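Local coordinates for protein DR2417 (Deinococcus radiodurans, PDB 4XWW) that probably degrades and matures RNA as a metal-dependent 5'-3' exoribonuclease of the metallo-beta-lactamase superfamily, possibly with endonuclease activity as well, at residues 334-345 with 361-371; 394-402 with 435-443. One frame throughout, in Å; residues are numbered along the deposited sequence. Where two conformers were deposited one is given.

Contact 1: 334-345 with 361-371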
loop_
_atom_site.group_PDB
_atom_site.type_symbol
_atom_site.label_atom_id
_atom_site.label_comp_id
_atom_site.label_asym_id
_atom_site.label_seq_id
_atom_site.Cartn_x
_atom_site.Cartn_y
_atom_site.Cartn_z
ATOM N N LEU A 334 1.359 -1.438 -26.912
ATOM C CA LEU A 334 0.016 -0.896 -26.724
ATOM C C LEU A 334 -0.186 0.381 -27.535
ATOM O O LEU A 334 0.778 1.083 -27.858
ATOM C CB LEU A 334 -0.248 -0.612 -25.246
ATOM C CG LEU A 334 -0.294 -1.856 -24.348
ATOM C CD1 LEU A 334 -0.731 -1.495 -22.950
ATOM C CD2 LEU A 334 -1.218 -2.912 -24.917
ATOM N N ARG A 335 -1.443 0.676 -27.864
ATOM C CA ARG A 335 -1.782 1.901 -28.599
ATOM C C ARG A 335 -3.229 2.314 -28.332
ATOM O O ARG A 335 -4.044 1.497 -27.874
ATOM C CB ARG A 335 -1.550 1.715 -30.107
ATOM C CG ARG A 335 -2.100 0.415 -30.699
ATOM C CD ARG A 335 -1.890 0.375 -32.224
ATOM N NE ARG A 335 -1.755 -0.989 -32.746
ATOM C CZ ARG A 335 -2.771 -1.749 -33.141
ATOM N NH1 ARG A 335 -4.015 -1.295 -33.074
ATOM N NH2 ARG A 335 -2.546 -2.967 -33.618
ATOM N N ARG A 336 -3.548 3.575 -28.623
ATOM C CA ARG A 336 -4.927 4.050 -28.516
ATOM C C ARG A 336 -5.850 3.155 -29.315
ATOM O O ARG A 336 -5.582 2.893 -30.479
ATOM C CB ARG A 336 -5.064 5.476 -29.029
ATOM C CG ARG A 336 -4.962 6.523 -27.976
ATOM C CD ARG A 336 -4.945 7.933 -28.552
ATOM N NE ARG A 336 -3.850 8.670 -27.936
ATOM C CZ ARG A 336 -3.891 9.133 -26.694
ATOM N NH1 ARG A 336 -4.980 8.956 -25.962
ATOM N NH2 ARG A 336 -2.852 9.787 -26.194
ATOM N N GLY A 337 -6.941 2.711 -28.700
ATOM C CA GLY A 337 -7.855 1.797 -29.354
ATOM C C GLY A 337 -7.839 0.427 -28.701
ATOM O O GLY A 337 -8.845 -0.275 -28.709
ATOM N N ASP A 338 -6.691 0.041 -28.148
ATOM C CA ASP A 338 -6.610 -1.177 -27.332
ATOM C C ASP A 338 -7.483 -1.085 -26.091
ATOM O O ASP A 338 -7.673 -0.003 -25.523
ATOM C CB ASP A 338 -5.162 -1.463 -26.887
ATOM C CG ASP A 338 -4.255 -1.898 -28.040
ATOM O OD1 ASP A 338 -4.778 -2.382 -29.062
ATOM O OD2 ASP A 338 -3.017 -1.729 -27.948
ATOM N N THR A 339 -7.985 -2.236 -25.653
ATOM C CA THR A 339 -8.678 -2.350 -24.377
ATOM C C THR A 339 -7.870 -3.234 -23.439
ATOM O O THR A 339 -7.484 -4.346 -23.810
ATOM C CB THR A 339 -10.103 -2.924 -24.561
ATOM O OG1 THR A 339 -10.834 -2.070 -25.457
ATOM C CG2 THR A 339 -10.841 -2.987 -23.232
ATOM N N VAL A 340 -7.614 -2.743 -22.229
ATOM C CA VAL A 340 -6.965 -3.574 -21.212
ATOM C C VAL A 340 -7.921 -3.819 -20.060
ATOM O O VAL A 340 -8.484 -2.882 -19.483
ATOM C CB VAL A 340 -5.671 -2.949 -20.693
ATOM C CG1 VAL A 340 -5.134 -3.765 -19.473
ATOM C CG2 VAL A 340 -4.660 -2.915 -21.811
ATOM N N ILE A 341 -8.139 -5.096 -19.748
ATOM C CA ILE A 341 -9.045 -5.473 -18.671
ATOM C C ILE A 341 -8.252 -6.073 -17.516
ATOM O O ILE A 341 -7.528 -7.062 -17.697
ATOM C CB ILE A 341 -10.094 -6.504 -19.137
ATOM C CG1 ILE A 341 -10.945 -5.971 -20.299
ATOM C CG2 ILE A 341 -10.976 -6.969 -17.965
ATOM C CD1 ILE A 341 -11.733 -7.092 -21.028
ATOM N N LEU A 342 -8.410 -5.491 -16.332
ATOM C CA LEU A 342 -7.842 -6.061 -15.111
ATOM C C LEU A 342 -8.907 -6.911 -14.430
ATOM O O LEU A 342 -9.753 -6.389 -13.709
ATOM C CB LEU A 342 -7.341 -4.956 -14.163
ATOM C CG LEU A 342 -6.450 -3.895 -14.808
ATOM C CD1 LEU A 342 -5.899 -2.880 -13.769
ATOM C CD2 LEU A 342 -5.328 -4.517 -15.574
ATOM N N SER A 343 -8.888 -8.216 -14.704
ATOM C CA SER A 343 -9.861 -9.148 -14.135
ATOM C C SER A 343 -9.331 -9.630 -12.787
ATOM O O SER A 343 -8.983 -10.797 -12.626
ATOM C CB SER A 343 -10.110 -10.318 -15.095
ATOM O OG SER A 343 -11.205 -11.128 -14.682
ATOM N N SER A 344 -9.287 -8.710 -11.829
ATOM C CA SER A 344 -8.633 -8.908 -10.536
ATOM C C SER A 344 -8.829 -7.651 -9.696
ATOM O O SER A 344 -9.224 -6.615 -10.211
ATOM C CB SER A 344 -7.138 -9.185 -10.692
ATOM O OG SER A 344 -6.519 -8.124 -11.385
ATOM N N ASN A 345 -8.550 -7.774 -8.405
ATOM C CA ASN A 345 -8.525 -6.661 -7.485
ATOM C C ASN A 345 -7.147 -6.668 -6.875
ATOM O O ASN A 345 -6.592 -7.735 -6.632
ATOM C CB ASN A 345 -9.575 -6.807 -6.384
ATOM C CG ASN A 345 -10.926 -6.283 -6.781
ATOM O OD1 ASN A 345 -11.045 -5.242 -7.430
ATOM N ND2 ASN A 345 -11.969 -6.988 -6.354
ATOM N N LEU A 361 -1.369 3.025 -18.364
ATOM C CA LEU A 361 -2.314 2.609 -19.393
ATOM C C LEU A 361 -3.159 3.796 -19.863
ATOM O O LEU A 361 -3.307 4.002 -21.065
ATOM C CB LEU A 361 -3.210 1.472 -18.885
ATOM C CG LEU A 361 -2.443 0.192 -18.595
ATOM C CD1 LEU A 361 -3.348 -0.829 -17.852
ATOM C CD2 LEU A 361 -1.886 -0.412 -19.894
ATOM N N TYR A 362 -3.674 4.596 -18.925
ATOM C CA TYR A 362 -4.463 5.772 -19.294
ATOM C C TYR A 362 -3.647 6.744 -20.141
ATOM O O TYR A 362 -4.168 7.343 -21.080
ATOM C CB TYR A 362 -5.008 6.512 -18.051
ATOM C CG TYR A 362 -6.327 5.982 -17.543
ATOM C CD1 TYR A 362 -7.527 6.325 -18.162
ATOM C CD2 TYR A 362 -6.373 5.125 -16.450
ATOM C CE1 TYR A 362 -8.736 5.847 -17.702
ATOM C CE2 TYR A 362 -7.584 4.628 -15.986
ATOM C CZ TYR A 362 -8.755 4.989 -16.615
ATOM O OH TYR A 362 -9.945 4.497 -16.144
ATOM N N GLU A 363 -2.367 6.902 -19.817
ATOM C CA GLU A 363 -1.546 7.846 -20.556
ATOM C C GLU A 363 -1.243 7.352 -21.967
ATOM O O GLU A 363 -1.088 8.163 -22.888
ATOM C CB GLU A 363 -0.260 8.159 -19.782
ATOM C CG GLU A 363 -0.551 8.981 -18.531
ATOM C CD GLU A 363 0.687 9.574 -17.898
ATOM O OE1 GLU A 363 1.544 8.791 -17.443
ATOM O OE2 GLU A 363 0.788 10.823 -17.852
ATOM N N ILE A 364 -1.185 6.030 -22.148
ATOM C CA ILE A 364 -0.992 5.492 -23.494
ATOM C C ILE A 364 -2.246 5.773 -24.312
ATOM O O ILE A 364 -2.167 6.060 -25.515
ATOM C CB ILE A 364 -0.680 3.977 -23.469
ATOM C CG1 ILE A 364 0.723 3.740 -22.903
ATOM C CG2 ILE A 364 -0.765 3.370 -24.881
ATOM C CD1 ILE A 364 1.064 2.263 -22.679
ATOM N N GLY A 365 -3.390 5.708 -23.643
ATOM C CA GLY A 365 -4.669 5.982 -24.274
ATOM C C GLY A 365 -5.508 4.749 -24.535
ATOM O O GLY A 365 -6.487 4.797 -25.277
ATOM N N VAL A 366 -5.148 3.640 -23.908
ATOM C CA VAL A 366 -5.977 2.446 -24.024
ATOM C C VAL A 366 -7.237 2.627 -23.165
ATOM O O VAL A 366 -7.268 3.430 -22.222
ATOM C CB VAL A 366 -5.210 1.155 -23.627
ATOM C CG1 VAL A 366 -3.809 1.158 -24.226
ATOM C CG2 VAL A 366 -5.170 0.964 -22.111
ATOM N N ASP A 367 -8.298 1.933 -23.535
ATOM C CA ASP A 367 -9.466 1.863 -22.677
ATOM C C ASP A 367 -9.139 0.916 -21.529
ATOM O O ASP A 367 -8.709 -0.206 -21.766
ATOM C CB ASP A 367 -10.694 1.384 -23.457
ATOM C CG ASP A 367 -11.072 2.328 -24.590
ATOM O OD1 ASP A 367 -10.412 3.376 -24.740
ATOM O OD2 ASP A 367 -12.034 2.023 -25.327
ATOM N N VAL A 368 -9.320 1.367 -20.284
ATOM C CA VAL A 368 -8.907 0.587 -19.125
ATOM C C VAL A 368 -10.139 0.185 -18.341
ATOM O O VAL A 368 -10.954 1.032 -17.962
ATOM C CB VAL A 368 -7.949 1.365 -18.193
ATOM C CG1 VAL A 368 -7.203 0.393 -17.276
ATOM C CG2 VAL A 368 -6.982 2.226 -19.003
ATOM N N VAL A 369 -10.254 -1.115 -18.092
ATOM C CA VAL A 369 -11.454 -1.714 -17.527
ATOM C C VAL A 369 -11.095 -2.493 -16.267
ATOM O O VAL A 369 -10.295 -3.433 -16.321
ATOM C CB VAL A 369 -12.127 -2.653 -18.566
ATOM C CG1 VAL A 369 -13.289 -3.403 -17.952
ATOM C CG2 VAL A 369 -12.588 -1.848 -19.768
ATOM N N TYR A 370 -11.691 -2.115 -15.140
ATOM C CA TYR A 370 -11.387 -2.775 -13.848
ATOM C C TYR A 370 -12.502 -2.573 -12.840
ATOM O O TYR A 370 -13.381 -1.718 -13.043
ATOM C CB TYR A 370 -10.072 -2.245 -13.261
ATOM C CG TYR A 370 -9.988 -0.732 -13.312
ATOM C CD1 TYR A 370 -10.685 0.059 -12.399
ATOM C CD2 TYR A 370 -9.242 -0.102 -14.290
ATOM C CE1 TYR A 370 -10.622 1.455 -12.470
ATOM C CE2 TYR A 370 -9.163 1.278 -14.360
ATOM C CZ TYR A 370 -9.853 2.052 -13.452
ATOM O OH TYR A 370 -9.773 3.422 -13.563
ATOM N N PRO A 371 -12.508 -3.374 -11.757
ATOM C CA PRO A 371 -13.511 -3.161 -10.707
ATOM C C PRO A 371 -13.150 -1.923 -9.901
ATOM O O PRO A 371 -11.977 -1.617 -9.805
ATOM C CB PRO A 371 -13.402 -4.423 -9.841
ATOM C CG PRO A 371 -12.643 -5.403 -10.682
ATOM C CD PRO A 371 -11.709 -4.588 -11.492
HETATM O O HOH W 1 -4.285 9.438 -23.120
HETATM O O HOH W 2 -7.355 7.859 -26.176
HETATM O O HOH W 3 -8.489 4.065 -26.614
HETATM O O HOH W 4 -13.113 -0.430 -25.258
HETATM O O HOH W 5 -10.127 -2.889 -8.388
#

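Contact 2: 394-402 with 435-443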
loop_
_atom_site.group_PDB
_atom_site.type_symbol
_atom_site.label_atom_id
_atom_site.label_comp_id
_atom_site.label_asym_id
_atom_site.label_seq_id
_atom_site.Cartn_x
_atom_site.Cartn_y
_atom_site.Cartn_z
ATOM N N THR A 394 -23.114 -27.133 9.583
ATOM C CA THR A 394 -22.249 -28.000 10.387
ATOM C C THR A 394 -22.606 -28.005 11.870
ATOM O O THR A 394 -22.333 -28.999 12.568
ATOM C CB THR A 394 -20.772 -27.630 10.239
ATOM O OG1 THR A 394 -20.604 -26.232 10.482
ATOM C CG2 THR A 394 -20.284 -27.971 8.842
ATOM N N ARG A 395 -23.208 -26.922 12.355
ATOM C CA ARG A 395 -23.624 -26.855 13.763
ATOM C C ARG A 395 -22.521 -27.324 14.717
ATOM O O ARG A 395 -22.745 -28.218 15.536
ATOM C CB ARG A 395 -24.888 -27.700 13.990
ATOM C CG ARG A 395 -26.176 -27.005 13.576
ATOM C CD ARG A 395 -27.087 -27.924 12.762
ATOM N NE ARG A 395 -27.397 -29.177 13.443
ATOM C CZ ARG A 395 -27.714 -30.304 12.812
ATOM N NH1 ARG A 395 -27.751 -30.327 11.487
ATOM N NH2 ARG A 395 -27.989 -31.410 13.498
ATOM N N PRO A 396 -21.317 -26.744 14.606
ATOM C CA PRO A 396 -20.165 -27.315 15.310
ATOM C C PRO A 396 -20.183 -27.009 16.803
ATOM O O PRO A 396 -20.675 -25.962 17.235
ATOM C CB PRO A 396 -18.979 -26.625 14.636
ATOM C CG PRO A 396 -19.512 -25.269 14.344
ATOM C CD PRO A 396 -20.954 -25.486 13.921
ATOM N N LYS A 397 -19.627 -27.909 17.595
ATOM C CA LYS A 397 -19.506 -27.638 19.017
ATOM C C LYS A 397 -18.435 -26.581 19.240
ATOM O O LYS A 397 -18.625 -25.658 20.028
ATOM C CB LYS A 397 -19.180 -28.906 19.798
ATOM C CG LYS A 397 -19.142 -28.702 21.314
ATOM C CD LYS A 397 -19.172 -30.059 22.056
ATOM C CE LYS A 397 -19.307 -29.853 23.575
ATOM N NZ LYS A 397 -19.169 -31.114 24.359
ATOM N N PHE A 398 -17.318 -26.701 18.526
ATOM C CA PHE A 398 -16.200 -25.781 18.719
ATOM C C PHE A 398 -15.782 -25.166 17.388
ATOM O O PHE A 398 -16.015 -25.757 16.336
ATOM C CB PHE A 398 -15.047 -26.521 19.383
ATOM C CG PHE A 398 -15.394 -27.055 20.758
ATOM C CD1 PHE A 398 -15.858 -26.194 21.733
ATOM C CD2 PHE A 398 -15.260 -28.405 21.064
ATOM C CE1 PHE A 398 -16.179 -26.668 23.002
ATOM C CE2 PHE A 398 -15.586 -28.895 22.331
ATOM C CZ PHE A 398 -16.046 -28.018 23.304
ATOM N N PHE A 399 -15.188 -23.976 17.412
ATOM C CA PHE A 399 -14.941 -23.267 16.170
ATOM C C PHE A 399 -13.579 -22.564 16.183
ATOM O O PHE A 399 -13.253 -21.835 17.130
ATOM C CB PHE A 399 -16.099 -22.285 15.932
ATOM C CG PHE A 399 -15.963 -21.425 14.702
ATOM C CD1 PHE A 399 -15.477 -21.938 13.510
ATOM C CD2 PHE A 399 -16.376 -20.106 14.743
ATOM C CE1 PHE A 399 -15.374 -21.120 12.380
ATOM C CE2 PHE A 399 -16.289 -19.289 13.630
ATOM C CZ PHE A 399 -15.779 -19.792 12.447
ATOM N N LEU A 400 -12.794 -22.808 15.126
ATOM C CA LEU A 400 -11.507 -22.155 14.903
ATOM C C LEU A 400 -11.517 -21.377 13.599
ATOM O O LEU A 400 -11.219 -21.930 12.542
ATOM C CB LEU A 400 -10.359 -23.169 14.839
ATOM C CG LEU A 400 -9.704 -23.715 16.100
ATOM C CD1 LEU A 400 -8.581 -24.671 15.696
ATOM C CD2 LEU A 400 -9.146 -22.579 16.939
ATOM N N PRO A 401 -11.847 -20.083 13.664
ATOM C CA PRO A 401 -11.752 -19.276 12.442
ATOM C C PRO A 401 -10.291 -19.170 12.007
ATOM O O PRO A 401 -9.404 -18.907 12.831
ATOM C CB PRO A 401 -12.338 -17.924 12.865
ATOM C CG PRO A 401 -12.276 -17.935 14.381
ATOM C CD PRO A 401 -12.478 -19.358 14.775
ATOM N N TRP A 402 -10.056 -19.351 10.712
ATOM C CA TRP A 402 -8.732 -19.651 10.183
ATOM C C TRP A 402 -8.500 -18.860 8.882
ATOM O O TRP A 402 -9.435 -18.228 8.390
ATOM C CB TRP A 402 -8.629 -21.194 10.005
ATOM C CG TRP A 402 -7.621 -21.671 9.016
ATOM C CD1 TRP A 402 -6.292 -21.909 9.246
ATOM C CD2 TRP A 402 -7.859 -21.998 7.649
ATOM N NE1 TRP A 402 -5.684 -22.326 8.093
ATOM C CE2 TRP A 402 -6.625 -22.389 7.094
ATOM C CE3 TRP A 402 -9.000 -21.999 6.833
ATOM C CZ2 TRP A 402 -6.490 -22.786 5.758
ATOM C CZ3 TRP A 402 -8.864 -22.371 5.485
ATOM C CH2 TRP A 402 -7.613 -22.756 4.972
ATOM N N VAL A 435 -3.837 -26.232 20.397
ATOM C CA VAL A 435 -5.254 -26.192 20.709
ATOM C C VAL A 435 -5.700 -27.598 21.093
ATOM O O VAL A 435 -5.660 -28.525 20.277
ATOM C CB VAL A 435 -6.090 -25.658 19.532
ATOM C CG1 VAL A 435 -7.564 -25.586 19.923
ATOM C CG2 VAL A 435 -5.579 -24.271 19.106
ATOM N N ASN A 436 -6.101 -27.767 22.348
ATOM C CA ASN A 436 -6.525 -29.082 22.808
ATOM C C ASN A 436 -7.995 -29.327 22.563
ATOM O O ASN A 436 -8.838 -28.511 22.911
ATOM C CB ASN A 436 -6.206 -29.262 24.287
ATOM C CG ASN A 436 -4.870 -29.912 24.496
ATOM O OD1 ASN A 436 -3.843 -29.243 24.515
ATOM N ND2 ASN A 436 -4.868 -31.229 24.612
ATOM N N LEU A 437 -8.295 -30.473 21.970
ATOM C CA LEU A 437 -9.659 -30.765 21.580
ATOM C C LEU A 437 -10.074 -32.133 22.096
ATOM O O LEU A 437 -9.406 -33.133 21.842
ATOM C CB LEU A 437 -9.806 -30.690 20.055
ATOM C CG LEU A 437 -11.187 -31.008 19.473
ATOM C CD1 LEU A 437 -12.108 -29.828 19.671
ATOM C CD2 LEU A 437 -11.105 -31.380 18.005
ATOM N N GLY A 438 -11.168 -32.149 22.846
ATOM C CA GLY A 438 -11.787 -33.379 23.295
ATOM C C GLY A 438 -13.290 -33.245 23.157
ATOM O O GLY A 438 -13.782 -32.201 22.743
ATOM N N PRO A 439 -14.032 -34.307 23.498
ATOM C CA PRO A 439 -15.493 -34.268 23.379
ATOM C C PRO A 439 -16.130 -33.070 24.082
ATOM O O PRO A 439 -17.147 -32.565 23.604
ATOM C CB PRO A 439 -15.915 -35.590 24.031
ATOM C CG PRO A 439 -14.778 -36.505 23.678
ATOM C CD PRO A 439 -13.546 -35.656 23.843
ATOM N N ASP A 440 -15.538 -32.618 25.185
ATOM C CA ASP A 440 -15.993 -31.409 25.860
ATOM C C ASP A 440 -14.815 -30.552 26.308
ATOM O O ASP A 440 -14.860 -29.921 27.364
ATOM C CB ASP A 440 -16.873 -31.742 27.068
ATOM C CG ASP A 440 -17.683 -30.542 27.527
ATOM O OD1 ASP A 440 -18.178 -29.818 26.638
ATOM O OD2 ASP A 440 -17.803 -30.304 28.750
ATOM N N GLU A 441 -13.751 -30.545 25.511
ATOM C CA GLU A 441 -12.579 -29.734 25.815
ATOM C C GLU A 441 -12.185 -28.952 24.583
ATOM O O GLU A 441 -12.178 -29.489 23.483
ATOM C CB GLU A 441 -11.401 -30.598 26.279
ATOM C CG GLU A 441 -10.141 -29.780 26.602
ATOM C CD GLU A 441 -9.004 -30.622 27.161
ATOM O OE1 GLU A 441 -9.216 -31.833 27.383
ATOM O OE2 GLU A 441 -7.903 -30.069 27.386
ATOM N N PHE A 442 -11.852 -27.687 24.781
ATOM C CA PHE A 442 -11.433 -26.827 23.685
ATOM C C PHE A 442 -10.692 -25.644 24.284
ATOM O O PHE A 442 -11.302 -24.669 24.727
ATOM C CB PHE A 442 -12.641 -26.375 22.865
ATOM C CG PHE A 442 -12.278 -25.649 21.580
ATOM C CD1 PHE A 442 -11.420 -26.243 20.657
ATOM C CD2 PHE A 442 -12.812 -24.406 21.286
ATOM C CE1 PHE A 442 -11.093 -25.596 19.463
ATOM C CE2 PHE A 442 -12.489 -23.755 20.097
ATOM C CZ PHE A 442 -11.629 -24.354 19.189
ATOM N N ARG A 443 -9.369 -25.744 24.327
ATOM C CA ARG A 443 -8.562 -24.701 24.948
ATOM C C ARG A 443 -7.144 -24.691 24.403
ATOM O O ARG A 443 -6.655 -25.697 23.895
ATOM C CB ARG A 443 -8.521 -24.904 26.466
ATOM C CG ARG A 443 -7.950 -26.246 26.840
ATOM C CD ARG A 443 -7.886 -26.478 28.341
ATOM N NE ARG A 443 -7.107 -27.678 28.625
ATOM C CZ ARG A 443 -5.831 -27.672 28.998
ATOM N NH1 ARG A 443 -5.185 -26.525 29.152
ATOM N NH2 ARG A 443 -5.202 -28.819 29.224
#

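Contact 1: 334-345 with 361-371
Val340 and Val366 meet through their CG2 methyls, 3.9 Å apart, while Val340 turns its other methyl, CG1, to CD1 of Leu361 and crosses that leucine at about a right angle. The second branch of Leu361, CD2, is pressed against Leu334 CD1 at 3.4 Å, closer than carbons normally pack. Ile364 lies across Leu334, with CG2 and CD1 both near its CB. These residues join the last helical turn and the following loop to Val340 on one face of the sheet and to Leu334 ahead of strand 339-342. On the other face Ile341 and Val369 lie side by side and point the same way, CG1 of the isoleucine against CB of the valine at 3.9 Å; Thr339 CG2 touches Val369 CG2. Four backbone hydrogen bonds tie the parallel strands together, alternately given and accepted, from Asp367 N to Asp338 O through to Leu342 N to Val369 O.

At the turn, the bent chain of Arg336 (chi3 -132°) brings one face of its guanidinium over Ile364 O, and NH1 comes within 3.4 Å of Gly365 CA. Water links NH1 to Tyr362 O, and another water is held by Gly337 N, Gly365 O and Asp367 OD1. At the far end Asn345 OD1 approaches Pro371 CB at 3.5 Å, and a water joins OD1 to Pro371 O.

Strand 339-342, helix 351-364 and strand 367-369 form a beta-alpha-beta unit of the five-stranded parallel sheet, in which strand 240-243 flanks 339-342 and 367-369 is outermost. Helix 320-326 packs on Leu334, Val340 and Leu361, whereas helix 222-234 covers Ile341 and Val369.

Contact 2: 394-402 with 435-443
The Phe398 ring is sandwiched: Lys397 CG lies over the centre of one face and Phe442 CB over the other, 3.4 Å from the ring centroid. Phe442 receives the same treatment, with Phe398 CB above its ring, 3.6 Å from the centroid. This reciprocal CH-pi pairing arises because the side chains run past one another head to tail; the ring planes, inclined by 20°, are offset and overlap little. Leu400 CG meets the edge of the Phe442 ring in its plane, 3.7 Å from CZ, and Phe399 O also lies at that edge. Gly438 O sits at the edge of Phe398, whose CD2 touches Leu437 CD1.

Lys397, with CG anti to the backbone N (chi1 -176°) and the chain extended beyond, carries NZ to the hairpin turn. There NZ donates to Pro439 O at 2.6 Å, in the carbonyl plane on a lone pair, and forms a salt bridge with Asp440 OD1 at 2.8 Å, on the anti side and tilted 32° out of the carboxylate plane. Lys424 shares this oxygen.

The hairpin of strands 433-438 and 441-447 belongs to one sheet and strand 398-402 to the other, so these aromatics pack between the two sheets of the metallo-beta-lactamase alpha-beta/beta-alpha sandwich.

Overall arrangement
Contact 1 precedes contact 2 along the chain, and the two are in series: 361-371 ends before 394-402 begins, with helix 384-394 leading into the latter. Their centres lie about 48 Å apart on opposite sides of the chain's centre, with nearest atoms about 19 Å apart, and they share no sheet. Contact 1 belongs to the parallel sheet of the beta-CASP domain, its nearest atom about 5 Å from the bound RNA, whereas contact 2 joins the two mixed sheets of the metallo-beta-lactamase domain. Strand 398-402 leads directly to His403, a zinc ligand. The chain thus completes the beta-CASP sheet and then returns to the metallo-beta-lactamase domain, which carries the two zinc ions.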